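Local coordinates for protein beta2-microglobulin (Anolis carolinensis, PDB 7CPO) that forms the light chain of a reptilian MHC class I molecule, pairing with the heavy chain and probably stabilising it for peptide presentation, at residues B[5-10]-B[23-28]; B[44-49]-B[68-73]. All blocks are in the same frame, centred on the assembly; numbering follows the deposited sequence.

Contact 1: B[5-10]-B[23-28]; sequences PSVQVY and FHCYAE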
ATOM      1  N   PRO B   5      -7.028  11.656   4.837  1.00 31.37           N
ATOM      2  CA  PRO B   5      -6.297  10.463   5.273  1.00 28.56           C
ATOM      3  C   PRO B   5      -6.971   9.740   6.433  1.00 32.72           C
ATOM      4  O   PRO B   5      -7.460  10.360   7.377  1.00 42.04           O
ATOM      5  CB  PRO B   5      -4.928  11.024   5.687  1.00 25.38           C
ATOM      6  CG  PRO B   5      -5.130  12.479   5.867  1.00 25.57           C
ATOM      7  CD  PRO B   5      -6.182  12.859   4.876  1.00 29.27           C
ATOM      8  N   SER B   6      -6.997   8.408   6.340  1.00 33.83           N
ATOM      9  CA  SER B   6      -7.192   7.537   7.495  1.00 27.60           C
ATOM     10  C   SER B   6      -5.817   7.188   8.051  1.00 32.48           C
ATOM     11  O   SER B   6      -4.944   6.715   7.310  1.00 30.94           O
ATOM     12  CB  SER B   6      -7.929   6.257   7.106  1.00 21.28           C
ATOM     13  OG  SER B   6      -9.245   6.552   6.680  1.00 52.33           O
ATOM     14  N   VAL B   7      -5.622   7.421   9.346  1.00 32.52           N
ATOM     15  CA  VAL B   7      -4.298   7.416   9.953  1.00 24.67           C
ATOM     16  C   VAL B   7      -4.294   6.463  11.142  1.00 26.21           C
ATOM     17  O   VAL B   7      -5.320   6.248  11.790  1.00 33.13           O
ATOM     18  CB  VAL B   7      -3.892   8.853  10.360  1.00 26.22           C
ATOM     19  CG1 VAL B   7      -2.518   8.898  11.077  1.00 30.42           C
ATOM     20  CG2 VAL B   7      -3.888   9.738   9.136  1.00 22.22           C
ATOM     21  N   GLN B   8      -3.132   5.869  11.413  1.00 24.78           N
ATOM     22  CA  GLN B   8      -2.976   4.922  12.505  1.00 23.68           C
ATOM     23  C   GLN B   8      -1.534   4.975  12.994  1.00 26.30           C
ATOM     24  O   GLN B   8      -0.604   5.044  12.189  1.00 28.16           O
ATOM     25  CB  GLN B   8      -3.353   3.513  12.051  1.00 26.20           C
ATOM     26  CG  GLN B   8      -3.183   2.425  13.070  1.00 28.26           C
ATOM     27  CD  GLN B   8      -4.179   1.300  12.859  1.00 30.53           C
ATOM     28  OE1 GLN B   8      -5.371   1.461  13.122  1.00 36.21           O
ATOM     29  NE2 GLN B   8      -3.697   0.155  12.370  1.00 23.90           N
ATOM     30  N   VAL B   9      -1.359   4.963  14.310  1.00 23.34           N
ATOM     31  CA  VAL B   9      -0.045   4.989  14.942  1.00 23.98           C
ATOM     32  C   VAL B   9       0.118   3.738  15.796  1.00 22.03           C
ATOM     33  O   VAL B   9      -0.842   3.256  16.408  1.00 25.77           O
ATOM     34  CB  VAL B   9       0.145   6.262  15.794  1.00 39.16           C
ATOM     35  CG1 VAL B   9       0.040   7.505  14.916  1.00 30.07           C
ATOM     36  CG2 VAL B   9      -0.868   6.305  16.948  1.00 23.84           C
ATOM     37  N   TYR B  10       1.339   3.202  15.834  1.00 24.62           N
ATOM     38  CA  TYR B  10       1.569   1.942  16.538  1.00 23.70           C
ATOM     39  C   TYR B  10       3.070   1.713  16.678  1.00 31.98           C
ATOM     40  O   TYR B  10       3.871   2.296  15.939  1.00 29.43           O
ATOM     41  CB  TYR B  10       0.919   0.758  15.806  1.00 22.81           C
ATOM     42  CG  TYR B  10       1.222   0.745  14.315  1.00 26.05           C
ATOM     43  CD1 TYR B  10       2.205  -0.089  13.791  1.00 22.81           C
ATOM     44  CD2 TYR B  10       0.539   1.588  13.439  1.00 24.62           C
ATOM     45  CE1 TYR B  10       2.496  -0.085  12.425  1.00 28.03           C
ATOM     46  CE2 TYR B  10       0.829   1.610  12.085  1.00 30.21           C
ATOM     47  CZ  TYR B  10       1.801   0.767  11.580  1.00 25.31           C
ATOM     48  OH  TYR B  10       2.067   0.789  10.232  1.00 27.15           O
ATOM     49  N   PHE B  23       8.427   2.971  16.109  1.00 25.06           N
ATOM     50  CA  PHE B  23       7.205   3.752  16.118  1.00 27.68           C
ATOM     51  C   PHE B  23       6.806   4.020  14.676  1.00 26.85           C
ATOM     52  O   PHE B  23       7.635   4.479  13.887  1.00 28.78           O
ATOM     53  CB  PHE B  23       7.437   5.066  16.865  1.00 30.74           C
ATOM     54  CG  PHE B  23       6.238   5.966  16.917  1.00 31.97           C
ATOM     55  CD1 PHE B  23       5.027   5.507  17.421  1.00 25.92           C
ATOM     56  CD2 PHE B  23       6.333   7.280  16.490  1.00 22.81           C
ATOM     57  CE1 PHE B  23       3.927   6.344  17.480  1.00 29.86           C
ATOM     58  CE2 PHE B  23       5.235   8.125  16.543  1.00 30.10           C
ATOM     59  CZ  PHE B  23       4.032   7.654  17.042  1.00 31.74           C
ATOM     60  N   HIS B  24       5.548   3.744  14.334  1.00 24.85           N
ATOM     61  CA  HIS B  24       5.043   3.919  12.977  1.00 27.41           C
ATOM     62  C   HIS B  24       3.878   4.890  12.954  1.00 25.96           C
ATOM     63  O   HIS B  24       3.047   4.902  13.862  1.00 30.03           O
ATOM     64  CB  HIS B  24       4.545   2.605  12.361  1.00 23.79           C
ATOM     65  CG  HIS B  24       5.519   1.471  12.441  1.00 30.72           C
ATOM     66  ND1 HIS B  24       5.744   0.763  13.605  1.00 26.07           N
ATOM     67  CD2 HIS B  24       6.287   0.886  11.485  1.00 22.94           C
ATOM     68  CE1 HIS B  24       6.626  -0.196  13.367  1.00 31.21           C
ATOM     69  NE2 HIS B  24       6.972  -0.144  12.091  1.00 28.14           N
ATOM     70  N   CYS B  25       3.796   5.669  11.880  1.00 30.34           N
ATOM     71  CA  CYS B  25       2.592   6.411  11.538  1.00 24.13           C
ATOM     72  C   CYS B  25       2.226   6.102  10.087  1.00 27.01           C
ATOM     73  O   CYS B  25       3.062   6.226   9.184  1.00 26.96           O
ATOM     74  CB  CYS B  25       2.781   7.912  11.760  1.00 22.53           C
ATOM     75  SG  CYS B  25       1.301   8.881  11.328  1.00 31.74           S
ATOM     76  N   TYR B  26       0.979   5.696   9.866  1.00 28.22           N
ATOM     77  CA  TYR B  26       0.543   5.166   8.580  1.00 22.84           C
ATOM     78  C   TYR B  26      -0.724   5.878   8.134  1.00 24.84           C
ATOM     79  O   TYR B  26      -1.690   5.976   8.896  1.00 31.01           O
ATOM     80  CB  TYR B  26       0.313   3.660   8.670  1.00 22.84           C
ATOM     81  CG  TYR B  26      -0.169   3.041   7.390  1.00 31.31           C
ATOM     82  CD1 TYR B  26       0.647   2.986   6.266  1.00 24.98           C
ATOM     83  CD2 TYR B  26      -1.447   2.505   7.299  1.00 30.14           C
ATOM     84  CE1 TYR B  26       0.197   2.410   5.088  1.00 25.48           C
ATOM     85  CE2 TYR B  26      -1.901   1.939   6.131  1.00 24.83           C
ATOM     86  CZ  TYR B  26      -1.077   1.896   5.026  1.00 26.24           C
ATOM     87  OH  TYR B  26      -1.530   1.329   3.858  1.00 26.99           O
ATOM     88  N   ALA B  27      -0.707   6.385   6.911  1.00 20.15           N
ATOM     89  CA  ALA B  27      -1.819   7.113   6.330  1.00 23.01           C
ATOM     90  C   ALA B  27      -2.229   6.424   5.044  1.00 26.62           C
ATOM     91  O   ALA B  27      -1.380   5.965   4.279  1.00 30.88           O
ATOM     92  CB  ALA B  27      -1.455   8.566   6.036  1.00 21.63           C
ATOM     93  N   GLU B  28      -3.531   6.358   4.805  1.00 28.36           N
ATOM     94  CA  GLU B  28      -4.037   5.702   3.618  1.00 26.97           C
ATOM     95  C   GLU B  28      -5.361   6.350   3.245  1.00 27.66           C
ATOM     96  O   GLU B  28      -5.910   7.158   3.996  1.00 32.45           O
ATOM     97  CB  GLU B  28      -4.171   4.186   3.837  1.00 31.26           C
ATOM     98  CG  GLU B  28      -5.297   3.739   4.768  1.00 28.02           C
ATOM     99  CD  GLU B  28      -5.573   2.245   4.650  1.00 33.43           C
ATOM    100  OE1 GLU B  28      -4.719   1.537   4.083  1.00 37.98           O
ATOM    101  OE2 GLU B  28      -6.625   1.765   5.123  1.00 42.23           O
TER

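Contact 2: B[44-49]-B[68-73]; sequences IPMENV and AKVIPD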
ATOM      1  N   ILE B  44       8.130  17.188  20.096  1.00 44.47           N
ATOM      2  CA  ILE B  44       9.320  17.555  19.327  1.00 41.85           C
ATOM      3  C   ILE B  44       9.517  16.534  18.203  1.00 47.61           C
ATOM      4  O   ILE B  44       9.507  15.327  18.482  1.00 39.55           O
ATOM      5  CB  ILE B  44      10.573  17.621  20.220  1.00 56.77           C
ATOM      6  CG1 ILE B  44      10.344  18.573  21.404  1.00 61.12           C
ATOM      7  CG2 ILE B  44      11.804  18.013  19.412  1.00 44.52           C
ATOM      8  CD1 ILE B  44       9.886  19.982  21.003  1.00 51.49           C
ATOM      9  N   PRO B  45       9.703  16.973  16.954  1.00 44.01           N
ATOM     10  CA  PRO B  45       9.954  16.020  15.858  1.00 43.92           C
ATOM     11  C   PRO B  45      11.110  15.076  16.162  1.00 46.48           C
ATOM     12  O   PRO B  45      12.173  15.496  16.624  1.00 48.15           O
ATOM     13  CB  PRO B  45      10.281  16.932  14.669  1.00 43.01           C
ATOM     14  CG  PRO B  45       9.522  18.189  14.958  1.00 46.93           C
ATOM     15  CD  PRO B  45       9.602  18.358  16.464  1.00 46.60           C
ATOM     16  N   MET B  46      10.887  13.786  15.905  1.00 39.44           N
ATOM     17  CA  MET B  46      11.920  12.780  16.127  1.00 34.16           C
ATOM     18  C   MET B  46      13.019  12.907  15.077  1.00 43.81           C
ATOM     19  O   MET B  46      12.806  13.444  13.988  1.00 43.68           O
ATOM     20  CB  MET B  46      11.313  11.374  16.078  1.00 45.83           C
ATOM     21  CG  MET B  46      10.153  11.161  17.057  1.00 46.70           C
ATOM     22  SD  MET B  46       9.485   9.481  17.093  1.00 47.92           S
ATOM     23  CE  MET B  46      10.844   8.569  17.826  1.00 47.32           C
ATOM     24  N   GLU B  47      14.214  12.431  15.413  1.00 50.16           N
ATOM     25  CA  GLU B  47      15.261  12.374  14.407  1.00 51.56           C
ATOM     26  C   GLU B  47      15.286  10.969  13.796  1.00 47.68           C
ATOM     27  O   GLU B  47      14.589  10.059  14.252  1.00 49.39           O
ATOM     28  CB  GLU B  47      16.624  12.737  15.008  1.00 55.29           C
ATOM     29  CG  GLU B  47      16.786  14.151  15.606  1.00 53.36           C
ATOM     30  CD  GLU B  47      17.628  14.141  16.885  1.00 68.70           C
ATOM     31  OE1 GLU B  47      18.590  13.345  16.942  1.00 70.42           O
ATOM     32  OE2 GLU B  47      17.346  14.921  17.829  1.00 75.60           O
ATOM     33  N   ASN B  48      16.082  10.782  12.743  1.00 38.69           N
ATOM     34  CA  ASN B  48      16.366   9.455  12.197  1.00 43.87           C
ATOM     35  C   ASN B  48      15.100   8.764  11.709  1.00 38.91           C
ATOM     36  O   ASN B  48      14.851   7.583  11.973  1.00 49.31           O
ATOM     37  CB  ASN B  48      17.077   8.603  13.238  1.00 59.48           C
ATOM     38  CG  ASN B  48      18.502   9.041  13.457  1.00 56.32           C
ATOM     39  OD1 ASN B  48      19.171   8.561  14.351  1.00 50.51           O
ATOM     40  ND2 ASN B  48      18.978   9.969  12.623  1.00 52.90           N
ATOM     41  N   VAL B  49      14.326   9.491  11.007  1.00 32.07           N
ATOM     42  CA  VAL B  49      13.008   9.082  10.568  1.00 39.85           C
ATOM     43  C   VAL B  49      13.096   8.511   9.158  1.00 40.12           C
ATOM     44  O   VAL B  49      13.834   9.024   8.309  1.00 34.34           O
ATOM     45  CB  VAL B  49      12.061  10.292  10.635  1.00 39.14           C
ATOM     46  CG1 VAL B  49      10.701   9.931  10.100  1.00 30.29           C
ATOM     47  CG2 VAL B  49      11.988  10.813  12.072  1.00 34.03           C
ATOM     48  N   ALA B  68      10.394   5.320  12.809  1.00 36.01           N
ATOM     49  CA  ALA B  68      11.664   5.648  13.440  1.00 27.72           C
ATOM     50  C   ALA B  68      11.888   4.704  14.605  1.00 23.48           C
ATOM     51  O   ALA B  68      10.940   4.322  15.291  1.00 32.51           O
ATOM     52  CB  ALA B  68      11.706   7.096  13.930  1.00 26.82           C
ATOM     53  N   LYS B  69      13.140   4.306  14.795  1.00 34.87           N
ATOM     54  CA  LYS B  69      13.497   3.515  15.958  1.00 39.33           C
ATOM     55  C   LYS B  69      13.456   4.401  17.199  1.00 45.29           C
ATOM     56  O   LYS B  69      13.683   5.613  17.134  1.00 37.11           O
ATOM     57  CB  LYS B  69      14.881   2.887  15.783  1.00 36.26           C
ATOM     58  CG  LYS B  69      14.908   1.650  14.872  1.00 39.32           C
ATOM     59  CD  LYS B  69      16.180   0.809  15.073  1.00 49.88           C
ATOM     60  CE  LYS B  69      17.457   1.597  14.730  1.00 62.59           C
ATOM     61  NZ  LYS B  69      18.125   1.142  13.463  1.00 50.84           N
ATOM     62  N   VAL B  70      13.126   3.789  18.335  1.00 41.70           N
ATOM     63  CA  VAL B  70      12.959   4.527  19.578  1.00 47.18           C
ATOM     64  C   VAL B  70      13.031   3.537  20.729  1.00 46.48           C
ATOM     65  O   VAL B  70      12.809   2.338  20.548  1.00 42.91           O
ATOM     66  CB  VAL B  70      11.625   5.319  19.584  1.00 47.00           C
ATOM     67  CG1 VAL B  70      10.454   4.401  19.909  1.00 41.23           C
ATOM     68  CG2 VAL B  70      11.713   6.461  20.577  1.00 61.66           C
ATOM     69  N   ILE B  71      13.370   4.034  21.911  1.00 55.60           N
ATOM     70  CA  ILE B  71      13.451   3.237  23.128  1.00 50.24           C
ATOM     71  C   ILE B  71      12.431   3.774  24.121  1.00 48.71           C
ATOM     72  O   ILE B  71      12.637   4.843  24.715  1.00 59.71           O
ATOM     73  CB  ILE B  71      14.865   3.241  23.720  1.00 51.58           C
ATOM     74  CG1 ILE B  71      15.906   2.899  22.657  1.00 47.79           C
ATOM     75  CG2 ILE B  71      14.958   2.258  24.865  1.00 48.49           C
ATOM     76  CD1 ILE B  71      17.299   2.702  23.248  1.00 42.64           C
ATOM     77  N   PRO B  72      11.321   3.090  24.332  1.00 63.19           N
ATOM     78  CA  PRO B  72      10.292   3.603  25.240  1.00 69.19           C
ATOM     79  C   PRO B  72      10.761   3.722  26.693  1.00 68.82           C
ATOM     80  O   PRO B  72      11.701   3.056  27.137  1.00 54.51           O
ATOM     81  CB  PRO B  72       9.153   2.583  25.104  1.00 60.78           C
ATOM     82  CG  PRO B  72       9.357   1.958  23.738  1.00 55.47           C
ATOM     83  CD  PRO B  72      10.845   1.941  23.525  1.00 53.79           C
ATOM     84  N   ASP B  73      10.095   4.624  27.417  1.00 72.43           N
ATOM     85  CA  ASP B  73      10.071   4.671  28.875  1.00 68.27           C
ATOM     86  C   ASP B  73       8.733   5.284  29.280  1.00 70.41           C
ATOM     87  O   ASP B  73       8.010   5.842  28.449  1.00 79.21           O
ATOM     88  CB  ASP B  73      11.252   5.466  29.442  1.00 56.86           C
ATOM     89  CG  ASP B  73      11.457   6.785  28.733  1.00 57.09           C
ATOM     90  OD1 ASP B  73      12.609   7.072  28.358  1.00 67.16           O
ATOM     91  OD2 ASP B  73      10.470   7.532  28.546  1.00 51.81           O
TER

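Contact 1: B[5-10]-B[23-28]
Tyr10 O is gripped twice by His24: the backbone N donates a bond of 2.7 Å to it, and ND1 of the imidazole adds a weak one at 3.4 Å from Tyr10 O, with the oxygen in the ring plane at its edge. Over the face of the Tyr10 ring lies His24 CB, a CH-pi contact 3.6 Å from the centroid. The two rings run almost parallel, planes at 7°, but are slid apart and barely overlap. Tyr10 reaches this place because its CG sits between the backbone N and the carbonyl carbon (chi1 48°), which swings the ring across to the neighbouring strand. Strands 6-10 and 23-28 are antiparallel members of one sheet of the immunoglobulin C1-set sandwich, with further bonded pairs at Gln8-Tyr26 and Ser6-Glu28. On the inward face, Val7 CG1 and Val9 CG1 pack 3.8 and 4.0 Å from Cys25 SG; the sulfur is disulfide-bonded to Cys80 of the other sheet. The Gln8, Tyr10 and His24 face meets the MHC class I heavy chain, where Tyr10 OH is hydrogen-bonded to Pro237 O, Gln8 NE2 to Leu234 O and His24 NE2 to Ser239 N, all three partners on that heavy chain.

Contact 2: B[44-49]-B[68-73]
Met46 CE rests 3.6 Å from Val70 CG2, the closest approach between residues 44-49 and 68-73, and the two side chains cross at about a right angle. The same methyl also reaches Ala68 CB, at 4.3 Å from Met46 CE. Ala68 CB also comes 3.7 Å from Asn48 O and 4.2 Å from Val49 CG2, so a single methyl group is touched by both the backbone and the side chains of the 46-49 connection. The thioether gets there by running extended through CG and SD (chi2 -176°) and then bending at its last torsion, chi3 68°, which sets the terminal methyl against Val70. Further out, Met46 is anchored through backbone hydrogen bonding with Leu39 of strand 36-41, whose side chain also touches Met46, Val49 and Ala68. Val70 is bonded through its backbone to Asn21 of strand 21-30. The contact lies at a margin of the immunoglobulin sandwich, where the connection leaving edge strand 44-45 passes over to strand 49-56 of the opposite sheet and meets the end of strand 62-70. With methyl groups making most of the touches, its cohesion probably comes from dispersion and the exclusion of water, which set little directional constraint.

In the fold
The centres of the two contacts lie about 15 Å apart, and they follow in series along the chain: contact 1 is closed before contact 2 opens. Their common ground is the sheet ordered 6-11, 21-30, 62-70, 49-56, in which strands 21-30 and 62-70 are neighbours. Phe23 is the direct joint, its N probably hydrogen-bonded to Ala68 O at 3.0 Å while its ring packs against Met46. Contact 1 lies near the middle of the domain and carries part of the surface that meets the heavy chain; contact 2 is more peripheral, about 12 Å from the chain centre, and no other protein chain of the assembly touches it. One immunoglobulin domain thus combines a heavy-chain interface with a neighbouring crossing between its sheets.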